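Local coordinates for protein orotidine-5-phosphate decarboxylase/orotate phosphoribosyltransferase, putative (Ompdcase-oprtase, putative) (Leishmania infantum, PDB 3QW3) that probably catalyses the decarboxylation of orotidine 5'-phosphate to UMP, as the decarboxylase domain of a bifunctional UMP synthase, at residues N167-T179 / V187-I201. Residues are numbered along the deposited sequence; the frame is centred on the assembly and turned at random.
Sequences NVNGNVGLVVGAT and VRARAPTLWFLVPGI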
loop_
_atom_site.group_PDB
_atom_site.type_symbol
_atom_site.label_atom_id
_atom_site.label_comp_id
_atom_site.label_asym_id
_atom_site.label_seq_id
_atom_site.Cartn_x
_atom_site.Cartn_y
_atom_site.Cartn_z
ATOM N N ASN A 167 -15.125 10.391 7.308
ATOM C CA ASN A 167 -14.627 11.009 8.539
ATOM C C ASN A 167 -15.544 10.864 9.760
ATOM O O ASN A 167 -15.647 11.775 10.588
ATOM C CB ASN A 167 -14.273 12.483 8.292
ATOM C CG ASN A 167 -13.322 13.037 9.331
ATOM O OD1 ASN A 167 -12.481 12.314 9.868
ATOM N ND2 ASN A 167 -13.448 14.334 9.622
ATOM N N VAL A 168 -16.184 9.702 9.874
ATOM C CA VAL A 168 -17.090 9.416 10.988
ATOM C C VAL A 168 -16.391 9.547 12.347
ATOM O O VAL A 168 -16.984 10.029 13.317
ATOM C CB VAL A 168 -17.756 8.023 10.827
ATOM C CG1 VAL A 168 -18.651 7.687 12.018
ATOM C CG2 VAL A 168 -18.564 7.973 9.541
ATOM N N ASN A 169 -15.125 9.143 12.415
ATOM C CA ASN A 169 -14.383 9.212 13.674
ATOM C C ASN A 169 -13.526 10.466 13.861
ATOM O O ASN A 169 -12.799 10.582 14.848
ATOM C CB ASN A 169 -13.555 7.937 13.892
ATOM C CG ASN A 169 -14.387 6.788 14.421
ATOM O OD1 ASN A 169 -15.435 7.000 15.041
ATOM N ND2 ASN A 169 -13.927 5.560 14.184
ATOM N N GLY A 170 -13.617 11.399 12.916
ATOM C CA GLY A 170 -12.889 12.669 13.003
ATOM C C GLY A 170 -11.385 12.477 12.986
ATOM O O GLY A 170 -10.637 13.301 13.522
ATOM N N ASN A 171 -10.945 11.385 12.364
ATOM C CA ASN A 171 -9.534 11.000 12.378
ATOM C C ASN A 171 -8.920 10.822 10.994
ATOM O O ASN A 171 -7.843 10.235 10.862
ATOM C CB ASN A 171 -9.317 9.747 13.242
ATOM C CG ASN A 171 -10.060 8.508 12.722
ATOM O OD1 ASN A 171 -9.856 7.407 13.232
ATOM N ND2 ASN A 171 -10.914 8.680 11.724
ATOM N N VAL A 172 -9.612 11.328 9.977
ATOM C CA VAL A 172 -9.137 11.245 8.597
ATOM C C VAL A 172 -8.387 12.514 8.203
ATOM O O VAL A 172 -8.830 13.633 8.491
ATOM C CB VAL A 172 -10.303 10.983 7.611
ATOM C CG1 VAL A 172 -9.794 10.816 6.172
ATOM C CG2 VAL A 172 -11.070 9.749 8.049
ATOM N N GLY A 173 -7.245 12.317 7.553
ATOM C CA GLY A 173 -6.467 13.393 6.960
ATOM C C GLY A 173 -6.177 13.033 5.514
ATOM O O GLY A 173 -6.544 11.949 5.052
ATOM N N LEU A 174 -5.525 13.938 4.799
ATOM C CA LEU A 174 -5.189 13.721 3.399
ATOM C C LEU A 174 -3.717 13.977 3.139
ATOM O O LEU A 174 -3.131 14.871 3.746
ATOM C CB LEU A 174 -6.009 14.650 2.506
ATOM C CG LEU A 174 -7.516 14.405 2.460
ATOM C CD1 LEU A 174 -8.199 15.555 1.747
ATOM C CD2 LEU A 174 -7.812 13.100 1.754
ATOM N N VAL A 175 -3.127 13.199 2.230
ATOM C CA VAL A 175 -1.770 13.475 1.750
ATOM C C VAL A 175 -1.885 14.323 0.486
ATOM O O VAL A 175 -2.486 13.892 -0.500
ATOM C CB VAL A 175 -0.958 12.179 1.462
ATOM C CG1 VAL A 175 0.473 12.535 1.007
ATOM C CG2 VAL A 175 -0.920 11.294 2.704
ATOM N N VAL A 176 -1.324 15.531 0.530
ATOM C CA VAL A 176 -1.443 16.500 -0.562
ATOM C C VAL A 176 -0.087 17.173 -0.761
ATOM O O VAL A 176 0.415 17.840 0.151
ATOM C CB VAL A 176 -2.522 17.594 -0.275
ATOM C CG1 VAL A 176 -2.834 18.395 -1.542
ATOM C CG2 VAL A 176 -3.809 16.985 0.280
ATOM N N GLY A 177 0.484 17.005 -1.950
ATOM C CA GLY A 177 1.810 17.538 -2.276
ATOM C C GLY A 177 1.889 19.056 -2.276
ATOM O O GLY A 177 0.884 19.736 -2.468
ATOM N N ALA A 178 3.093 19.581 -2.056
ATOM C CA ALA A 178 3.326 21.029 -2.016
ATOM C C ALA A 178 3.626 21.643 -3.391
ATOM O O ALA A 178 3.515 22.860 -3.564
ATOM C CB ALA A 178 4.451 21.355 -1.032
ATOM N N THR A 179 3.983 20.800 -4.360
ATOM C CA THR A 179 4.494 21.260 -5.664
ATOM C C THR A 179 3.454 21.948 -6.556
ATOM O O THR A 179 3.817 22.714 -7.458
ATOM C CB THR A 179 5.197 20.109 -6.439
ATOM O OG1 THR A 179 6.075 19.404 -5.555
ATOM C CG2 THR A 179 6.015 20.642 -7.617
ATOM N N VAL A 187 -8.178 21.086 -3.083
ATOM C CA VAL A 187 -8.410 20.106 -2.027
ATOM C C VAL A 187 -8.956 20.781 -0.762
ATOM O O VAL A 187 -9.912 20.295 -0.154
ATOM C CB VAL A 187 -7.139 19.268 -1.745
ATOM C CG1 VAL A 187 -7.380 18.288 -0.616
ATOM C CG2 VAL A 187 -6.719 18.530 -3.008
ATOM N N ARG A 188 -8.367 21.914 -0.386
ATOM C CA ARG A 188 -8.858 22.666 0.770
ATOM C C ARG A 188 -10.313 23.144 0.593
ATOM O O ARG A 188 -11.068 23.220 1.563
ATOM C CB ARG A 188 -7.917 23.834 1.097
ATOM C CG ARG A 188 -8.280 24.624 2.363
ATOM C CD ARG A 188 -8.514 23.720 3.570
ATOM N NE ARG A 188 -7.271 23.263 4.183
ATOM C CZ ARG A 188 -7.168 22.201 4.976
ATOM N NH1 ARG A 188 -8.230 21.451 5.246
ATOM N NH2 ARG A 188 -5.992 21.884 5.495
ATOM N N ALA A 189 -10.699 23.440 -0.644
ATOM C CA ALA A 189 -12.077 23.828 -0.951
ATOM C C ALA A 189 -13.053 22.662 -0.771
ATOM O O ALA A 189 -14.180 22.862 -0.312
ATOM C CB ALA A 189 -12.176 24.392 -2.354
ATOM N N ARG A 190 -12.613 21.454 -1.129
ATOM C CA ARG A 190 -13.435 20.242 -0.986
ATOM C C ARG A 190 -13.417 19.699 0.436
ATOM O O ARG A 190 -14.378 19.064 0.879
ATOM C CB ARG A 190 -12.967 19.143 -1.951
ATOM C CG ARG A 190 -13.027 19.516 -3.422
ATOM C CD ARG A 190 -14.458 19.765 -3.893
ATOM N NE ARG A 190 -14.495 20.199 -5.289
ATOM C CZ ARG A 190 -15.588 20.212 -6.052
ATOM N NH1 ARG A 190 -16.755 19.803 -5.569
ATOM N NH2 ARG A 190 -15.511 20.629 -7.311
ATOM N N ALA A 191 -12.316 19.950 1.141
ATOM C CA ALA A 191 -12.115 19.442 2.490
ATOM C C ALA A 191 -11.632 20.564 3.405
ATOM O O ALA A 191 -10.436 20.687 3.658
ATOM C CB ALA A 191 -11.115 18.276 2.484
ATOM N N PRO A 192 -12.569 21.384 3.911
ATOM C CA PRO A 192 -12.208 22.566 4.702
ATOM C C PRO A 192 -11.616 22.302 6.092
ATOM O O PRO A 192 -10.944 23.182 6.642
ATOM C CB PRO A 192 -13.545 23.322 4.824
ATOM C CG PRO A 192 -14.400 22.787 3.721
ATOM C CD PRO A 192 -14.019 21.339 3.643
ATOM N N THR A 193 -11.853 21.125 6.668
ATOM C CA THR A 193 -11.429 20.878 8.055
ATOM C C THR A 193 -10.292 19.866 8.235
ATOM O O THR A 193 -9.669 19.818 9.298
ATOM C CB THR A 193 -12.608 20.460 8.979
ATOM O OG1 THR A 193 -13.047 19.135 8.645
ATOM C CG2 THR A 193 -13.770 21.435 8.874
ATOM N N LEU A 194 -10.023 19.048 7.218
ATOM C CA LEU A 194 -9.066 17.957 7.395
ATOM C C LEU A 194 -7.625 18.439 7.475
ATOM O O LEU A 194 -7.258 19.403 6.824
ATOM C CB LEU A 194 -9.191 16.927 6.271
ATOM C CG LEU A 194 -10.569 16.301 6.056
ATOM C CD1 LEU A 194 -10.439 15.161 5.068
ATOM C CD2 LEU A 194 -11.192 15.814 7.363
ATOM N N TRP A 195 -6.817 17.745 8.271
ATOM C CA TRP A 195 -5.375 17.966 8.256
ATOM C C TRP A 195 -4.799 17.410 6.968
ATOM O O TRP A 195 -5.211 16.334 6.512
ATOM C CB TRP A 195 -4.712 17.275 9.442
ATOM C CG TRP A 195 -4.725 18.102 10.678
ATOM C CD1 TRP A 195 -5.736 18.208 11.592
ATOM C CD2 TRP A 195 -3.672 18.953 11.137
ATOM N NE1 TRP A 195 -5.369 19.071 12.604
ATOM C CE2 TRP A 195 -4.107 19.543 12.345
ATOM C CE3 TRP A 195 -2.396 19.273 10.645
ATOM C CZ2 TRP A 195 -3.312 20.440 13.068
ATOM C CZ3 TRP A 195 -1.606 20.170 11.367
ATOM C CH2 TRP A 195 -2.073 20.740 12.565
ATOM N N PHE A 196 -3.864 18.149 6.379
ATOM C CA PHE A 196 -3.119 17.656 5.221
ATOM C C PHE A 196 -1.702 17.320 5.663
ATOM O O PHE A 196 -1.066 18.096 6.392
ATOM C CB PHE A 196 -3.022 18.696 4.092
ATOM C CG PHE A 196 -4.339 19.152 3.507
ATOM C CD1 PHE A 196 -5.553 18.541 3.823
ATOM C CD2 PHE A 196 -4.340 20.192 2.578
ATOM C CE1 PHE A 196 -6.749 19.003 3.251
ATOM C CE2 PHE A 196 -5.527 20.647 1.999
ATOM C CZ PHE A 196 -6.728 20.049 2.341
ATOM N N LEU A 197 -1.208 16.167 5.227
ATOM C CA LEU A 197 0.210 15.855 5.342
ATOM C C LEU A 197 0.805 16.267 4.011
ATOM O O LEU A 197 0.389 15.773 2.963
ATOM C CB LEU A 197 0.422 14.363 5.615
ATOM C CG LEU A 197 1.861 13.833 5.635
ATOM C CD1 LEU A 197 2.718 14.475 6.726
ATOM C CD2 LEU A 197 1.852 12.309 5.794
ATOM N N VAL A 198 1.775 17.180 4.063
ATOM C CA VAL A 198 2.243 17.891 2.878
ATOM C C VAL A 198 3.730 17.624 2.646
ATOM O O VAL A 198 4.583 18.282 3.254
ATOM C CB VAL A 198 1.949 19.417 2.999
ATOM C CG1 VAL A 198 2.373 20.168 1.745
ATOM C CG2 VAL A 198 0.472 19.638 3.253
ATOM N N PRO A 199 4.046 16.637 1.789
ATOM C CA PRO A 199 5.451 16.358 1.490
ATOM C C PRO A 199 5.998 17.153 0.299
ATOM O O PRO A 199 5.223 17.637 -0.539
ATOM C CB PRO A 199 5.452 14.857 1.186
ATOM C CG PRO A 199 4.049 14.538 0.731
ATOM C CD PRO A 199 3.136 15.667 1.148
ATOM N N GLY A 200 7.322 17.310 0.267
ATOM C CA GLY A 200 8.045 17.845 -0.895
ATOM C C GLY A 200 8.023 19.340 -1.174
ATOM O O GLY A 200 7.765 19.743 -2.313
ATOM N N ILE A 201 8.314 20.166 -0.166
ATOM C CA ILE A 201 8.416 21.626 -0.373
ATOM C C ILE A 201 9.646 22.042 -1.189
ATOM O O ILE A 201 10.676 21.367 -1.171
ATOM C CB ILE A 201 8.383 22.448 0.950
ATOM C CG1 ILE A 201 9.353 21.873 1.993
ATOM C CG2 ILE A 201 6.953 22.554 1.490
ATOM C CD1 ILE A 201 9.833 22.901 3.011
HETATM O O HOH W 1 -7.826 15.662 9.914
#
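With CG anti to the carbonyl carbon (chi1 -61°), the ring of Phe196, on the same side of the sheet as Leu174, lies beside Val176 CG2. CG1 of Val176 is anti to the backbone N (chi1 -168°), which leaves CG2 over one face of the ring, 4.1 Å from CG2 to the ring centroid of Phe196, in a CH-pi contact. The opposite face lies against the guanidinium of Arg188, whose NH2 sits above the ring centre. The same guanidinium grips Leu194 O end-on through NH1 and NH2, and NH1 also bonds to Ala191 O; these bonds, to carbonyls of the turn after the helix, fix it flat against the ring. Val187 comes down from helix 181-190, its CG1 3.7 Å from Leu174 CD1 and meeting Val176 tip to tip; Leu194 CD1 packs on Leu174 from the loop side.

The contact lies within a right-handed beta-alpha-beta crossover of the TIM barrel, in which helix 181-190 covers the outside of parallel strands 172-176 and 196-198. Leu174 N donates to Trp195 O (3.0 Å), Leu197 N to Leu174 O (2.8 Å) and Val176 N to Leu197 O (3.0 Å). Val175 and Leu197 point to the other side of the sheet, where both touch Phe131. A water bridges the two segments, giving a hydrogen to Val172 O and accepting one from Trp195 N. Ala178 N donates a hydrogen bond to Pro199 O (3.3 Å), and Ala178 CB touches both Val198 CG1 and Ile201 CG2, while the Pro199 side chain lies about 3 Å, nearest atoms, from a sulfate ion probably from the crystallisation liquor.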